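Local coordinates for transcriptional regulator, putative, Mar family (Thermotoga maritima, PDB 2ETH), which probably binds DNA and regulates transcription as a dimeric winged helix-turn-helix protein of the MarR family, at residues I39-T44 against E83-V88. Numbering follows the deposited sequence.
Sequences ISDMKT and EKRGLV
R85 meets D41 in a salt bridge, beside a small apolar contact of M42 with L87, where two connecting segments of the MarR winged helix-turn-helix fold face each other: the turn between helices 37-41 and 44-56, and the link from helix 72-84 into wing strand 88-92. The latter helix closes in a Schellman motif at G86, whose N bonds to E83 O at 3.0 Å. The nearest CA atoms, of M42 and R85, stay 9.1 Å apart, so the R85 side chain must extend to the other segment. Its chain bends at chi3 (109°), turning the guanidinium so that R85 NH2 meets D41 OD2 at 2.9 Å. That hydrogen bond is weak, with an N-H...O angle of 124° and the carboxylate and guanidinium planes 58° apart. Stronger partners lie outside: E46 pairs with R85 NH1, and K43 of the second subunit with D41 OD1, tying the contact to the dimer interface. Replacing R85 with alanine would remove the guanidinium and is likely to leave D41 OD2 without this salt bridge and E46 without its partner. M42 CA lies over one guanidinium face, toward its rim, and M42 CG is 3.8 Å from R85 NE. Beyond it the selenomethionine SE of M42 meets L87 CD1 tip to tip at 4.1 Å.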
loop_
_atom_site.group_PDB
_atom_site.type_symbol
_atom_site.label_atom_id
_atom_site.label_comp_id
_atom_site.label_asym_id
_atom_site.label_seq_id
_atom_site.Cartn_x
_atom_site.Cartn_y
_atom_site.Cartn_z
ATOM N N ILE A 39 -10.204 -1.067 7.478
ATOM C CA ILE A 39 -9.086 -1.090 6.549
ATOM C C ILE A 39 -8.059 -2.178 6.868
ATOM O O ILE A 39 -7.533 -2.819 5.965
ATOM C CB ILE A 39 -8.373 0.318 6.438
ATOM N N SER A 40 -7.782 -2.403 8.148
ATOM C CA SER A 40 -6.714 -3.316 8.540
ATOM C C SER A 40 -7.131 -4.770 8.307
ATOM O O SER A 40 -6.289 -5.626 8.134
ATOM C CB SER A 40 -6.336 -3.108 10.012
ATOM O OG SER A 40 -7.354 -3.607 10.859
ATOM N N ASP A 41 -8.434 -5.015 8.310
ATOM C CA ASP A 41 -9.004 -6.317 8.053
ATOM C C ASP A 41 -9.309 -6.639 6.566
ATOM O O ASP A 41 -9.572 -7.783 6.237
ATOM C CB ASP A 41 -10.292 -6.413 8.851
ATOM C CG ASP A 41 -10.893 -7.786 8.808
ATOM O OD1 ASP A 41 -10.148 -8.760 9.001
ATOM O OD2 ASP A 41 -12.113 -7.890 8.574
HETATM N N MSE A 42 -9.257 -5.636 5.681
HETATM C CA MSE A 42 -9.479 -5.837 4.243
HETATM C C MSE A 42 -8.259 -6.416 3.566
HETATM O O MSE A 42 -7.138 -6.110 3.967
HETATM C CB MSE A 42 -9.781 -4.511 3.537
HETATM C CG MSE A 42 -11.113 -3.913 3.864
HETATM SE SE MSE A 42 -11.428 -2.370 2.800
HETATM C CE MSE A 42 -11.539 -0.990 4.159
ATOM N N LYS A 43 -8.489 -7.202 2.509
ATOM C CA LYS A 43 -7.412 -7.646 1.633
ATOM C C LYS A 43 -6.949 -6.503 0.764
ATOM O O LYS A 43 -7.671 -5.510 0.528
ATOM C CB LYS A 43 -7.824 -8.821 0.746
ATOM C CG LYS A 43 -8.296 -10.085 1.516
ATOM C CD LYS A 43 -8.933 -11.096 0.558
ATOM C CE LYS A 43 -9.917 -12.046 1.237
ATOM N NZ LYS A 43 -9.332 -13.374 1.615
ATOM N N THR A 44 -5.729 -6.654 0.273
ATOM C CA THR A 44 -5.068 -5.617 -0.495
ATOM C C THR A 44 -5.906 -5.193 -1.721
ATOM O O THR A 44 -6.145 -4.008 -1.918
ATOM C CB THR A 44 -3.619 -6.069 -0.898
ATOM O OG1 THR A 44 -3.683 -7.247 -1.711
ATOM C CG2 THR A 44 -2.770 -6.387 0.351
ATOM N N GLU A 83 -19.115 -5.947 -0.703
ATOM C CA GLU A 83 -20.557 -5.904 -0.441
ATOM C C GLU A 83 -20.961 -6.573 0.848
ATOM O O GLU A 83 -21.823 -6.063 1.538
ATOM C CB GLU A 83 -21.296 -6.493 -1.615
ATOM C CG GLU A 83 -22.764 -6.242 -1.632
ATOM C CD GLU A 83 -23.329 -6.371 -3.056
ATOM O OE1 GLU A 83 -22.482 -6.607 -3.986
ATOM O OE2 GLU A 83 -24.587 -6.202 -3.234
ATOM N N LYS A 84 -20.311 -7.668 1.215
ATOM C CA LYS A 84 -20.676 -8.307 2.457
ATOM C C LYS A 84 -20.078 -7.663 3.675
ATOM O O LYS A 84 -20.630 -7.857 4.751
ATOM C CB LYS A 84 -20.558 -9.836 2.438
ATOM C CG LYS A 84 -19.221 -10.481 2.197
ATOM C CD LYS A 84 -19.453 -11.974 1.776
ATOM N N ARG A 85 -19.042 -6.818 3.521
ATOM C CA ARG A 85 -18.608 -5.928 4.614
ATOM C C ARG A 85 -19.492 -4.668 4.685
ATOM O O ARG A 85 -19.327 -3.843 5.580
ATOM C CB ARG A 85 -17.151 -5.475 4.491
ATOM C CG ARG A 85 -16.174 -6.488 4.016
ATOM C CD ARG A 85 -14.789 -5.865 3.761
ATOM N NE ARG A 85 -13.861 -6.328 4.789
ATOM C CZ ARG A 85 -13.140 -7.447 4.729
ATOM N NH1 ARG A 85 -13.189 -8.246 3.679
ATOM N NH2 ARG A 85 -12.352 -7.769 5.734
ATOM N N GLY A 86 -20.411 -4.511 3.736
ATOM C CA GLY A 86 -21.409 -3.442 3.817
ATOM C C GLY A 86 -20.909 -2.092 3.346
ATOM O O GLY A 86 -21.499 -1.057 3.687
ATOM N N LEU A 87 -19.856 -2.114 2.538
ATOM C CA LEU A 87 -19.169 -0.895 2.079
ATOM C C LEU A 87 -19.636 -0.388 0.706
ATOM O O LEU A 87 -19.569 0.795 0.448
ATOM C CB LEU A 87 -17.638 -1.109 2.042
ATOM C CG LEU A 87 -16.947 -1.478 3.381
ATOM C CD1 LEU A 87 -15.490 -1.785 3.104
ATOM C CD2 LEU A 87 -17.079 -0.347 4.421
ATOM N N VAL A 88 -20.068 -1.283 -0.173
ATOM C CA VAL A 88 -20.524 -0.928 -1.532
ATOM C C VAL A 88 -21.730 -1.789 -1.931
ATOM O O VAL A 88 -22.054 -2.796 -1.282
ATOM C CB VAL A 88 -19.436 -1.144 -2.604
ATOM C CG1 VAL A 88 -18.150 -0.498 -2.167
ATOM C CG2 VAL A 88 -19.273 -2.681 -2.898
#